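Local coordinates for protein geranyltranstransferase (Legionella pneumophila subsp. pneumophila, PDB 3LOM) that probably catalyses chain elongation of isoprenoid diphosphates, in the manner of magnesium-dependent farnesyl and geranylgeranyl diphosphate synthases, at residues A[165-170]-A[183-188]; A[222-227]-A[271-276]; A[57-62]-A[71-76]; A[39-44]-A[109-114]. All coordinates share one frame; numbering follows the deposited sequence.

Interaction 1: A[165-170]-A[183-188]; sequences SLDLSE and EIHLLK
In the helix pair formed where helix 160-169 packs against helix 178-201, I184 is the side chain shared by L166, D167 and E170. The short axes approach to 9.4 Å and run at 139°, nearer antiparallel than crossed, with the CA atoms of D167 and I184 facing each other. I184 serves its neighbours with separate branches. CG1 lies against CB of L166 at 3.9 Å. CG2, set anti to the backbone N (CG1 at chi1 -74°), rests on the backbone of D167, 3.9 Å from its CA. CD1 reaches across to CB of E170 at 4.3 Å. One turn after I184, CD1 of L187 meets CD1 of L166, methyl to methyl at 4.3 Å, a looser apolar touch. The polar margin belongs to K188, which with T189 forms the Lys-Thr pair recurring in trans-prenyl synthases of this all-helical fold. All four of its torsions are near 180°, and this stretched chain crosses the D167 side chain obliquely. Its CD passes 3.8 Å from OD1 of D167, while the salt bridge from NZ to the same OD1 is long, 4.0 Å. NZ is also hydrogen-bonded to Q164, one turn before D167, so the ammonium group is shared between two residues of helix 160-169. The H185 ring comes up to that carboxylate at a slant, CE1 standing 4.0 Å from D167 OD1. At the apolar margin the second subunit closes in, its A35 packing on L166 and its P34 on L187.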
loop_
_atom_site.group_PDB
_atom_site.type_symbol
_atom_site.label_atom_id
_atom_site.label_comp_id
_atom_site.label_asym_id
_atom_site.label_seq_id
_atom_site.Cartn_x
_atom_site.Cartn_y
_atom_site.Cartn_z
ATOM N N SER A 165 -5.141 7.434 -12.951
ATOM C CA SER A 165 -6.371 8.243 -12.941
ATOM C C SER A 165 -6.463 9.184 -14.144
ATOM O O SER A 165 -7.507 9.259 -14.801
ATOM C CB SER A 165 -6.480 9.041 -11.636
ATOM O OG SER A 165 -7.590 9.927 -11.659
ATOM N N LEU A 166 -5.360 9.869 -14.447
ATOM C CA LEU A 166 -5.320 10.785 -15.592
ATOM C C LEU A 166 -5.247 10.033 -16.917
ATOM O O LEU A 166 -5.746 10.520 -17.933
ATOM C CB LEU A 166 -4.165 11.790 -15.476
ATOM C CG LEU A 166 -4.302 12.910 -14.439
ATOM C CD1 LEU A 166 -2.960 13.564 -14.185
ATOM C CD2 LEU A 166 -5.335 13.952 -14.848
ATOM N N ASP A 167 -4.636 8.846 -16.900
ATOM C CA ASP A 167 -4.613 7.973 -18.075
ATOM C C ASP A 167 -6.036 7.556 -18.469
ATOM O O ASP A 167 -6.361 7.483 -19.644
ATOM C CB ASP A 167 -3.747 6.738 -17.812
ATOM C CG ASP A 167 -3.503 5.904 -19.058
ATOM O OD1 ASP A 167 -2.368 5.918 -19.566
ATOM O OD2 ASP A 167 -4.433 5.218 -19.524
ATOM N N LEU A 168 -6.872 7.288 -17.476
ATOM C CA LEU A 168 -8.243 6.887 -17.731
ATOM C C LEU A 168 -9.152 8.057 -18.103
ATOM O O LEU A 168 -9.914 7.960 -19.062
ATOM C CB LEU A 168 -8.804 6.130 -16.529
ATOM C CG LEU A 168 -8.168 4.762 -16.281
ATOM C CD1 LEU A 168 -8.680 4.205 -14.976
ATOM C CD2 LEU A 168 -8.412 3.785 -17.444
ATOM N N SER A 169 -9.068 9.159 -17.360
ATOM C CA SER A 169 -9.974 10.292 -17.578
ATOM C C SER A 169 -9.624 11.171 -18.781
ATOM O O SER A 169 -10.520 11.560 -19.536
ATOM C CB SER A 169 -10.129 11.140 -16.308
ATOM O OG SER A 169 -8.904 11.748 -15.935
ATOM N N GLU A 170 -8.337 11.471 -18.974
ATOM C CA GLU A 170 -7.934 12.433 -20.018
ATOM C C GLU A 170 -7.712 11.841 -21.403
ATOM O O GLU A 170 -8.047 12.484 -22.399
ATOM C CB GLU A 170 -6.695 13.247 -19.617
ATOM C CG GLU A 170 -6.782 13.927 -18.268
ATOM C CD GLU A 170 -8.099 14.647 -18.049
ATOM O OE1 GLU A 170 -8.834 14.264 -17.110
ATOM O OE2 GLU A 170 -8.401 15.588 -18.815
ATOM N N GLU A 183 3.598 13.697 -19.567
ATOM C CA GLU A 183 3.457 13.823 -18.119
ATOM C C GLU A 183 2.686 12.646 -17.505
ATOM O O GLU A 183 3.106 12.092 -16.489
ATOM C CB GLU A 183 2.810 15.176 -17.761
ATOM C CG GLU A 183 2.526 15.416 -16.269
ATOM C CD GLU A 183 3.782 15.449 -15.390
ATOM O OE1 GLU A 183 3.646 15.203 -14.169
ATOM O OE2 GLU A 183 4.896 15.724 -15.901
ATOM N N ILE A 184 1.570 12.280 -18.137
ATOM C CA ILE A 184 0.740 11.150 -17.726
ATOM C C ILE A 184 1.532 9.833 -17.636
ATOM O O ILE A 184 1.457 9.134 -16.618
ATOM C CB ILE A 184 -0.514 11.023 -18.640
ATOM C CG1 ILE A 184 -1.520 12.128 -18.293
ATOM C CG2 ILE A 184 -1.174 9.661 -18.479
ATOM C CD1 ILE A 184 -2.447 12.527 -19.428
ATOM N N HIS A 185 2.313 9.531 -18.675
ATOM C CA HIS A 185 3.150 8.329 -18.715
ATOM C C HIS A 185 4.314 8.347 -17.726
ATOM O O HIS A 185 4.710 7.293 -17.215
ATOM C CB HIS A 185 3.664 8.076 -20.131
ATOM C CG HIS A 185 2.602 7.624 -21.083
ATOM N ND1 HIS A 185 1.764 6.561 -20.814
ATOM C CD2 HIS A 185 2.248 8.080 -22.307
ATOM C CE1 HIS A 185 0.929 6.395 -21.825
ATOM N NE2 HIS A 185 1.210 7.296 -22.749
ATOM N N LEU A 186 4.854 9.536 -17.458
ATOM C CA LEU A 186 5.901 9.705 -16.451
ATOM C C LEU A 186 5.341 9.414 -15.063
ATOM O O LEU A 186 6.003 8.780 -14.246
ATOM C CB LEU A 186 6.507 11.120 -16.502
ATOM C CG LEU A 186 7.429 11.576 -15.351
ATOM C CD1 LEU A 186 8.669 10.684 -15.184
ATOM C CD2 LEU A 186 7.844 13.035 -15.513
ATOM N N LEU A 187 4.117 9.863 -14.804
ATOM C CA LEU A 187 3.504 9.619 -13.504
ATOM C C LEU A 187 3.093 8.153 -13.350
ATOM O O LEU A 187 3.317 7.566 -12.298
ATOM C CB LEU A 187 2.314 10.551 -13.268
ATOM C CG LEU A 187 2.565 12.056 -13.211
ATOM C CD1 LEU A 187 1.259 12.793 -13.459
ATOM C CD2 LEU A 187 3.211 12.480 -11.899
ATOM N N LYS A 188 2.537 7.569 -14.412
ATOM C CA LYS A 188 2.024 6.196 -14.380
ATOM C C LYS A 188 3.126 5.130 -14.329
ATOM O O LYS A 188 3.116 4.271 -13.444
ATOM C CB LYS A 188 1.077 5.928 -15.558
ATOM C CG LYS A 188 0.550 4.498 -15.584
ATOM C CD LYS A 188 -0.490 4.273 -16.653
ATOM C CE LYS A 188 -0.736 2.781 -16.816
ATOM N NZ LYS A 188 -1.970 2.491 -17.585
#

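Interaction 2: A[222-227]-A[271-276]; sequences IGLVFQ and AVHYQI
Y274 and H273 turn their rings onto V225 and L224, and through them helix 263-279 packs nearly antiparallel on helix 209-236, two helices of the all-helical isoprenoid synthase fold. The short axes come within 9.3 Å of each other at a signed crossing angle of -154°. Two CH-pi contacts lie at the centre. CG1 of V225 sits over one face of the Y274 ring, 3.7 Å from the centroid and 18° off the normal. This methyl occupies the crowded position between the backbone N and the carbonyl carbon (chi1 82°), while CG2, anti to N, spans the neighbouring rim atom CD2 of Y274 and CB of H273. CD2 of L224 lies likewise over a face of the H273 imidazole, displaced toward CE1, which it approaches to 3.5 Å.

Purely apolar packing extends the patch. CD1 of I222 comes in at a slant to CE1 of Y274, 3.7 Å away, so that I222 and V225 both bear on one ring. Around the interface R182 of helix 178-201 touches both L224 and H273, and L298 of helix 289-303 touches F226 and Y274.

No hydrogen bond joins the two segments, and the polar ends find partners just beyond them: H273 ND1 is bonded to H221 ND1, Y274 OH to Q229 OE1. The phenol oxygen also abuts F226. The F226 and Y274 side chains cross at about a right angle; Y274 OH lies near the plane of the F226 ring, at its edge, 3.4 Å from CE1.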
loop_
_atom_site.group_PDB
_atom_site.type_symbol
_atom_site.label_atom_id
_atom_site.label_comp_id
_atom_site.label_asym_id
_atom_site.label_seq_id
_atom_site.Cartn_x
_atom_site.Cartn_y
_atom_site.Cartn_z
ATOM N N ILE A 222 14.485 5.233 -20.816
ATOM C CA ILE A 222 14.033 3.848 -20.970
ATOM C C ILE A 222 12.532 3.686 -20.635
ATOM O O ILE A 222 11.803 3.010 -21.360
ATOM C CB ILE A 222 14.989 2.835 -20.245
ATOM C CG1 ILE A 222 15.116 1.536 -21.038
ATOM C CG2 ILE A 222 14.642 2.618 -18.766
ATOM C CD1 ILE A 222 16.156 1.601 -22.125
ATOM N N GLY A 223 12.077 4.368 -19.581
ATOM C CA GLY A 223 10.669 4.372 -19.184
ATOM C C GLY A 223 9.753 5.064 -20.174
ATOM O O GLY A 223 8.585 4.693 -20.327
ATOM N N LEU A 224 10.294 6.073 -20.850
ATOM C CA LEU A 224 9.585 6.792 -21.894
ATOM C C LEU A 224 9.488 5.953 -23.165
ATOM O O LEU A 224 8.400 5.785 -23.721
ATOM C CB LEU A 224 10.298 8.116 -22.176
ATOM C CG LEU A 224 9.883 9.023 -23.332
ATOM C CD1 LEU A 224 8.415 9.440 -23.254
ATOM C CD2 LEU A 224 10.788 10.243 -23.355
ATOM N N VAL A 225 10.621 5.413 -23.604
ATOM C CA VAL A 225 10.692 4.675 -24.872
ATOM C C VAL A 225 9.900 3.346 -24.892
ATOM O O VAL A 225 9.434 2.929 -25.955
ATOM C CB VAL A 225 12.171 4.501 -25.358
ATOM C CG1 VAL A 225 12.863 3.332 -24.665
ATOM C CG2 VAL A 225 12.242 4.380 -26.874
ATOM N N PHE A 226 9.730 2.707 -23.728
ATOM C CA PHE A 226 8.901 1.491 -23.621
ATOM C C PHE A 226 7.461 1.789 -24.026
ATOM O O PHE A 226 6.836 1.023 -24.766
ATOM C CB PHE A 226 8.909 0.919 -22.198
ATOM C CG PHE A 226 10.202 0.262 -21.798
ATOM C CD1 PHE A 226 11.117 -0.180 -22.754
ATOM C CD2 PHE A 226 10.490 0.060 -20.453
ATOM C CE1 PHE A 226 12.307 -0.786 -22.369
ATOM C CE2 PHE A 226 11.673 -0.548 -20.058
ATOM C CZ PHE A 226 12.581 -0.976 -21.015
ATOM N N GLN A 227 6.962 2.926 -23.548
ATOM C CA GLN A 227 5.619 3.401 -23.852
ATOM C C GLN A 227 5.457 3.857 -25.299
ATOM O O GLN A 227 4.382 3.694 -25.888
ATOM C CB GLN A 227 5.247 4.529 -22.894
ATOM C CG GLN A 227 3.772 4.756 -22.790
ATOM C CD GLN A 227 3.007 3.535 -22.303
ATOM O OE1 GLN A 227 3.421 2.856 -21.359
ATOM N NE2 GLN A 227 1.882 3.253 -22.952
ATOM N N ALA A 271 14.332 5.409 -31.826
ATOM C CA ALA A 271 15.769 5.303 -32.083
ATOM C C ALA A 271 16.593 6.310 -31.292
ATOM O O ALA A 271 17.576 5.929 -30.651
ATOM C CB ALA A 271 16.061 5.425 -33.577
ATOM N N VAL A 272 16.176 7.578 -31.322
ATOM C CA VAL A 272 16.902 8.657 -30.645
ATOM C C VAL A 272 16.937 8.424 -29.137
ATOM O O VAL A 272 17.996 8.549 -28.520
ATOM C CB VAL A 272 16.329 10.079 -30.960
ATOM C CG1 VAL A 272 17.186 11.160 -30.320
ATOM C CG2 VAL A 272 16.262 10.330 -32.450
ATOM N N HIS A 273 15.795 8.056 -28.560
ATOM C CA HIS A 273 15.703 7.861 -27.107
ATOM C C HIS A 273 16.497 6.655 -26.589
ATOM O O HIS A 273 17.088 6.723 -25.501
ATOM C CB HIS A 273 14.248 7.834 -26.640
ATOM C CG HIS A 273 13.641 9.194 -26.514
ATOM N ND1 HIS A 273 13.978 10.065 -25.499
ATOM C CD2 HIS A 273 12.735 9.844 -27.281
ATOM C CE1 HIS A 273 13.307 11.193 -25.648
ATOM N NE2 HIS A 273 12.540 11.082 -26.717
ATOM N N TYR A 274 16.523 5.577 -27.379
ATOM C CA TYR A 274 17.377 4.418 -27.091
ATOM C C TYR A 274 18.857 4.750 -27.218
ATOM O O TYR A 274 19.663 4.287 -26.414
ATOM C CB TYR A 274 17.034 3.223 -27.989
ATOM C CG TYR A 274 16.072 2.243 -27.354
ATOM C CD1 TYR A 274 16.422 1.541 -26.201
ATOM C CD2 TYR A 274 14.813 2.013 -27.907
ATOM C CE1 TYR A 274 15.541 0.643 -25.611
ATOM C CE2 TYR A 274 13.925 1.118 -27.325
ATOM C CZ TYR A 274 14.296 0.436 -26.177
ATOM O OH TYR A 274 13.423 -0.445 -25.590
ATOM N N GLN A 275 19.196 5.556 -28.228
ATOM C CA GLN A 275 20.568 6.008 -28.468
ATOM C C GLN A 275 21.087 6.823 -27.286
ATOM O O GLN A 275 22.218 6.616 -26.840
ATOM C CB GLN A 275 20.640 6.821 -29.767
ATOM C CG GLN A 275 22.037 6.998 -30.363
ATOM C CD GLN A 275 22.760 8.244 -29.863
ATOM O OE1 GLN A 275 23.989 8.258 -29.770
ATOM N NE2 GLN A 275 22.002 9.292 -29.538
ATOM N N ILE A 276 20.246 7.730 -26.778
ATOM C CA ILE A 276 20.568 8.535 -25.597
ATOM C C ILE A 276 20.745 7.620 -24.383
ATOM O O ILE A 276 21.663 7.816 -23.576
ATOM C CB ILE A 276 19.496 9.657 -25.337
ATOM C CG1 ILE A 276 19.394 10.642 -26.517
ATOM C CG2 ILE A 276 19.764 10.422 -24.033
ATOM C CD1 ILE A 276 20.704 11.322 -26.945
#

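Interaction 3: A[57-62]-A[71-76]; sequences LVYLAG and VLDIIA
L72 fills the shallow hollow that V58, Y59 and G62 form on helix 53-64, in the helical hairpin this helix makes with helix 69-91. The longer helix ends in the first aspartate-rich motif of the prenyl synthase family. The axes of the two short segments approach to 9.2 Å at a signed crossing angle of 146°. Because G62 has no side chain, both methyls of L72 settle against its backbone, CD1 and CD2 each 3.8 Å from the CA of G62. CD2 presses further in, to 3.4 Å from the carbonyl O of V58. A return bump comes from V58: its CG1, anti to the backbone N at chi1 167°, enters the dip bounded by L72, I75 and A76, touching CB of A76 at 3.8 Å. Y59 closes the side of the groove, lying alongside L72 with the two side chains pointing opposite ways, its CD1 3.7 Å from CB of L72.

Beyond this apolar fit the phenol meets D73. Y59 OH donates to D73 OD1 over 2.6 Å, and OD1 accepts with its anti lone pair, the one pointing away from OD2; ring and carboxylate planes are 73° apart. One water donates to both Y59 OH and the carbonyl O of D73. The hydroxyl thus gives one bond and receives another, satisfied although buried, and D73 OD1 also pairs with R19 of helix 5-28; such company would be expected to keep the carboxylate ionised.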
loop_
_atom_site.group_PDB
_atom_site.type_symbol
_atom_site.label_atom_id
_atom_site.label_comp_id
_atom_site.label_asym_id
_atom_site.label_seq_id
_atom_site.Cartn_x
_atom_site.Cartn_y
_atom_site.Cartn_z
ATOM N N LEU A 57 16.459 -4.808 -14.140
ATOM C CA LEU A 57 17.061 -3.471 -14.099
ATOM C C LEU A 57 17.669 -3.178 -12.741
ATOM O O LEU A 57 18.762 -2.631 -12.669
ATOM C CB LEU A 57 16.039 -2.389 -14.462
ATOM C CG LEU A 57 15.522 -2.377 -15.900
ATOM C CD1 LEU A 57 14.262 -1.525 -16.000
ATOM C CD2 LEU A 57 16.591 -1.912 -16.886
ATOM N N VAL A 58 16.964 -3.563 -11.677
ATOM C CA VAL A 58 17.504 -3.537 -10.312
ATOM C C VAL A 58 18.810 -4.332 -10.169
ATOM O O VAL A 58 19.773 -3.843 -9.570
ATOM C CB VAL A 58 16.447 -4.036 -9.296
ATOM C CG1 VAL A 58 17.056 -4.335 -7.928
ATOM C CG2 VAL A 58 15.367 -3.013 -9.161
ATOM N N TYR A 59 18.842 -5.538 -10.735
ATOM C CA TYR A 59 20.028 -6.394 -10.661
ATOM C C TYR A 59 21.198 -5.818 -11.438
ATOM O O TYR A 59 22.315 -5.783 -10.936
ATOM C CB TYR A 59 19.722 -7.815 -11.150
ATOM C CG TYR A 59 18.948 -8.653 -10.152
ATOM C CD1 TYR A 59 19.408 -8.813 -8.844
ATOM C CD2 TYR A 59 17.769 -9.301 -10.519
ATOM C CE1 TYR A 59 18.707 -9.582 -7.923
ATOM C CE2 TYR A 59 17.060 -10.073 -9.603
ATOM C CZ TYR A 59 17.537 -10.209 -8.310
ATOM O OH TYR A 59 16.844 -10.971 -7.399
ATOM N N LEU A 60 20.924 -5.345 -12.651
ATOM C CA LEU A 60 21.956 -4.821 -13.542
ATOM C C LEU A 60 22.516 -3.464 -13.109
ATOM O O LEU A 60 23.722 -3.227 -13.223
ATOM C CB LEU A 60 21.441 -4.764 -14.978
ATOM C CG LEU A 60 21.234 -6.129 -15.634
ATOM C CD1 LEU A 60 20.837 -5.975 -17.089
ATOM C CD2 LEU A 60 22.492 -6.970 -15.511
ATOM N N ALA A 61 21.642 -2.593 -12.606
ATOM C CA ALA A 61 22.058 -1.304 -12.060
ATOM C C ALA A 61 22.775 -1.484 -10.732
ATOM O O ALA A 61 23.691 -0.724 -10.408
ATOM C CB ALA A 61 20.864 -0.371 -11.892
ATOM N N GLY A 62 22.350 -2.489 -9.969
ATOM C CA GLY A 62 22.968 -2.815 -8.687
ATOM C C GLY A 62 24.379 -3.361 -8.820
ATOM O O GLY A 62 25.224 -3.126 -7.957
ATOM N N VAL A 71 20.700 -7.734 -0.950
ATOM C CA VAL A 71 19.954 -6.461 -0.956
ATOM C C VAL A 71 19.136 -6.296 -2.251
ATOM O O VAL A 71 17.954 -5.924 -2.214
ATOM C CB VAL A 71 20.912 -5.241 -0.737
ATOM C CG1 VAL A 71 20.188 -3.892 -0.911
ATOM C CG2 VAL A 71 21.575 -5.313 0.639
ATOM N N LEU A 72 19.772 -6.611 -3.378
ATOM C CA LEU A 72 19.148 -6.549 -4.694
ATOM C C LEU A 72 17.918 -7.442 -4.848
ATOM O O LEU A 72 16.936 -7.027 -5.463
ATOM C CB LEU A 72 20.174 -6.865 -5.785
ATOM C CG LEU A 72 21.237 -5.780 -5.991
ATOM C CD1 LEU A 72 22.223 -6.174 -7.082
ATOM C CD2 LEU A 72 20.557 -4.456 -6.322
ATOM N N ASP A 73 17.979 -8.651 -4.283
ATOM C CA ASP A 73 16.840 -9.578 -4.253
ATOM C C ASP A 73 15.609 -8.934 -3.632
ATOM O O ASP A 73 14.507 -9.031 -4.179
ATOM C CB ASP A 73 17.183 -10.843 -3.453
ATOM C CG ASP A 73 18.214 -11.718 -4.140
ATOM O OD1 ASP A 73 18.188 -11.822 -5.385
ATOM O OD2 ASP A 73 19.048 -12.314 -3.424
ATOM N N ILE A 74 15.827 -8.280 -2.494
ATOM C CA ILE A 74 14.779 -7.642 -1.704
ATOM C C ILE A 74 14.156 -6.464 -2.447
ATOM O O ILE A 74 12.924 -6.374 -2.539
ATOM C CB ILE A 74 15.329 -7.174 -0.336
ATOM C CG1 ILE A 74 15.908 -8.366 0.431
ATOM C CG2 ILE A 74 14.246 -6.477 0.482
ATOM C CD1 ILE A 74 16.958 -7.998 1.460
ATOM N N ILE A 75 15.009 -5.587 -2.985
ATOM C CA ILE A 75 14.558 -4.387 -3.705
ATOM C C ILE A 75 13.736 -4.759 -4.935
ATOM O O ILE A 75 12.652 -4.204 -5.146
ATOM C CB ILE A 75 15.737 -3.429 -4.081
ATOM C CG1 ILE A 75 16.430 -2.910 -2.812
ATOM C CG2 ILE A 75 15.235 -2.252 -4.942
ATOM C CD1 ILE A 75 17.634 -2.005 -3.060
ATOM N N ALA A 76 14.240 -5.724 -5.703
ATOM C CA ALA A 76 13.566 -6.252 -6.892
ATOM C C ALA A 76 12.237 -6.965 -6.601
ATOM O O ALA A 76 11.328 -6.955 -7.436
ATOM C CB ALA A 76 14.499 -7.189 -7.633
HETATM O O HOH W 1 14.316 -10.739 -6.670
#

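Interaction 4: A[39-44]-A[109-114]; sequences RSALHY and KAFDEA
F111 lays one face of its ring on A41 and turns its edge to S40 and Y44, joining helix 36-46 to the bend between helices 107-110 and 113-135. CB of A41 stands over the middle of the phenyl face, 3.9 Å from the centroid and only 12° off the normal, a nearly axial CH-pi contact. In the plane of the ring the rim is flanked by OG of S40, 3.5 Å from CZ of F111, and by CB of Y44, 3.7 Å from CE2. The two aromatic rings form an offset edge-to-face pair: the edge of F111 points at the face of Y44, centroids 5.8 Å apart and planes at 73°. Y44 chi1 of 180° swings its ring away from the backbone N and carries it toward A110, whose CB makes an off-centre CH-pi contact with it, 3.6 Å from CE2 of Y44. Both rings thus gain a methyl neighbour from the opposite segment.

Within helix 36-46, the H43 side chain folds back on its own backbone: ND1 donates to the carbonyl O of R39 over 2.6 Å, close to the imidazole plane. The backbone N of H43 reaches the same oxygen from the other face of the carbonyl.

F111 is where the chain leaves helix 107-110, and D112 follows as N-cap of helix 113-135, which also packs on A41 through T115 and V119. The strand 104-105 grips Y44 from another quarter, P105 O bonding its hydroxyl and K104 adding a cation-pi contact and a hydrogen bond to its carbonyl.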
loop_
_atom_site.group_PDB
_atom_site.type_symbol
_atom_site.label_atom_id
_atom_site.label_comp_id
_atom_site.label_asym_id
_atom_site.label_seq_id
_atom_site.Cartn_x
_atom_site.Cartn_y
_atom_site.Cartn_z
ATOM N N ARG A 39 -3.455 -16.591 -0.533
ATOM C CA ARG A 39 -2.193 -17.247 -0.941
ATOM C C ARG A 39 -2.278 -17.935 -2.303
ATOM O O ARG A 39 -1.298 -17.957 -3.048
ATOM C CB ARG A 39 -1.589 -18.173 0.137
ATOM C CG ARG A 39 -2.404 -19.377 0.525
ATOM C CD ARG A 39 -2.810 -19.325 1.983
ATOM N NE ARG A 39 -2.112 -20.303 2.811
ATOM C CZ ARG A 39 -2.601 -20.818 3.938
ATOM N NH1 ARG A 39 -3.798 -20.455 4.382
ATOM N NH2 ARG A 39 -1.894 -21.702 4.624
ATOM N N SER A 40 -3.458 -18.440 -2.650
ATOM C CA SER A 40 -3.662 -18.992 -3.981
ATOM C C SER A 40 -3.596 -17.908 -5.062
ATOM O O SER A 40 -2.921 -18.081 -6.081
ATOM C CB SER A 40 -4.977 -19.768 -4.065
ATOM O OG SER A 40 -5.172 -20.275 -5.376
ATOM N N ALA A 41 -4.292 -16.796 -4.847
ATOM C CA ALA A 41 -4.324 -15.728 -5.850
ATOM C C ALA A 41 -3.019 -14.955 -5.960
ATOM O O ALA A 41 -2.602 -14.608 -7.066
ATOM C CB ALA A 41 -5.482 -14.805 -5.621
ATOM N N LEU A 42 -2.367 -14.715 -4.824
ATOM C CA LEU A 42 -0.983 -14.211 -4.811
ATOM C C LEU A 42 -0.062 -14.986 -5.744
ATOM O O LEU A 42 0.623 -14.399 -6.576
ATOM C CB LEU A 42 -0.397 -14.273 -3.397
ATOM C CG LEU A 42 -0.672 -13.116 -2.439
ATOM C CD1 LEU A 42 -0.374 -13.542 -1.019
ATOM C CD2 LEU A 42 0.185 -11.927 -2.814
ATOM N N HIS A 43 -0.053 -16.310 -5.593
ATOM C CA HIS A 43 0.794 -17.184 -6.394
ATOM C C HIS A 43 0.380 -17.213 -7.858
ATOM O O HIS A 43 1.231 -17.304 -8.735
ATOM C CB HIS A 43 0.821 -18.595 -5.798
ATOM C CG HIS A 43 1.689 -18.712 -4.585
ATOM N ND1 HIS A 43 1.196 -18.645 -3.300
ATOM C CD2 HIS A 43 3.029 -18.865 -4.464
ATOM C CE1 HIS A 43 2.193 -18.763 -2.440
ATOM N NE2 HIS A 43 3.317 -18.900 -3.121
ATOM N N TYR A 44 -0.922 -17.130 -8.121
ATOM C CA TYR A 44 -1.421 -17.070 -9.498
ATOM C C TYR A 44 -0.949 -15.804 -10.217
ATOM O O TYR A 44 -0.518 -15.846 -11.378
ATOM C CB TYR A 44 -2.948 -17.141 -9.538
ATOM C CG TYR A 44 -3.507 -17.078 -10.946
ATOM C CD1 TYR A 44 -3.495 -18.205 -11.765
ATOM C CD2 TYR A 44 -4.036 -15.889 -11.464
ATOM C CE1 TYR A 44 -3.990 -18.161 -13.057
ATOM C CE2 TYR A 44 -4.531 -15.830 -12.768
ATOM C CZ TYR A 44 -4.504 -16.976 -13.555
ATOM O OH TYR A 44 -4.992 -16.954 -14.836
ATOM N N LYS A 109 -10.783 -12.771 -13.356
ATOM C CA LYS A 109 -11.433 -13.789 -14.181
ATOM C C LYS A 109 -11.151 -15.203 -13.661
ATOM O O LYS A 109 -12.033 -16.059 -13.692
ATOM C CB LYS A 109 -11.019 -13.668 -15.654
ATOM C CG LYS A 109 -11.394 -12.345 -16.323
ATOM C CD LYS A 109 -12.886 -12.049 -16.244
ATOM C CE LYS A 109 -13.690 -12.927 -17.190
ATOM N NZ LYS A 109 -15.140 -12.727 -16.948
ATOM N N ALA A 110 -9.923 -15.435 -13.193
ATOM C CA ALA A 110 -9.534 -16.714 -12.606
ATOM C C ALA A 110 -10.127 -16.898 -11.217
ATOM O O ALA A 110 -10.389 -18.024 -10.796
ATOM C CB ALA A 110 -8.026 -16.840 -12.549
ATOM N N PHE A 111 -10.334 -15.793 -10.505
ATOM C CA PHE A 111 -10.940 -15.838 -9.180
ATOM C C PHE A 111 -12.211 -15.016 -9.218
ATOM O O PHE A 111 -13.164 -15.380 -9.909
ATOM C CB PHE A 111 -9.952 -15.343 -8.122
ATOM C CG PHE A 111 -8.779 -16.264 -7.917
ATOM C CD1 PHE A 111 -8.824 -17.261 -6.946
ATOM C CD2 PHE A 111 -7.637 -16.152 -8.712
ATOM C CE1 PHE A 111 -7.746 -18.131 -6.768
ATOM C CE2 PHE A 111 -6.556 -17.014 -8.541
ATOM C CZ PHE A 111 -6.611 -18.004 -7.567
ATOM N N ASP A 112 -12.225 -13.907 -8.490
ATOM C CA ASP A 112 -13.309 -12.940 -8.589
ATOM C C ASP A 112 -12.743 -11.542 -8.366
ATOM O O ASP A 112 -11.569 -11.396 -8.004
ATOM C CB ASP A 112 -14.455 -13.265 -7.621
ATOM C CG ASP A 112 -13.974 -13.592 -6.223
ATOM O OD1 ASP A 112 -13.183 -12.813 -5.659
ATOM O OD2 ASP A 112 -14.414 -14.620 -5.674
ATOM N N GLU A 113 -13.564 -10.525 -8.590
ATOM C CA GLU A 113 -13.104 -9.144 -8.466
ATOM C C GLU A 113 -12.670 -8.784 -7.049
ATOM O O GLU A 113 -11.629 -8.142 -6.884
ATOM C CB GLU A 113 -14.163 -8.176 -8.959
ATOM C CG GLU A 113 -14.332 -8.141 -10.462
ATOM C CD GLU A 113 -15.418 -7.171 -10.884
ATOM O OE1 GLU A 113 -15.516 -6.079 -10.275
ATOM O OE2 GLU A 113 -16.173 -7.507 -11.821
ATOM N N ALA A 114 -13.426 -9.229 -6.038
ATOM C CA ALA A 114 -13.038 -9.006 -4.631
ATOM C C ALA A 114 -11.636 -9.549 -4.296
ATOM O O ALA A 114 -10.868 -8.896 -3.590
ATOM C CB ALA A 114 -14.060 -9.595 -3.687
#

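In the fold
From the N terminus, helix 36-46 enters interaction 4 first, and that contact closes a loop of 64 residues when the chain reaches 109-114. Nested inside this loop is interaction 3, a short hairpin between consecutive helices 53-64 and 69-91. Interaction 1 follows in series, closing 12 residues between helices 160-169 and 178-201, and interaction 2 then ties helix 209-236 to helix 263-279 across 43 residues. None of the loops cross. Interactions 1 and 2 touch where H185 meets Q227, whereas interactions 1 and 3 lie on opposite sides of the chain's centre. Interactions 1 and 4 both reach the second subunit, linking internal packing to the dimer.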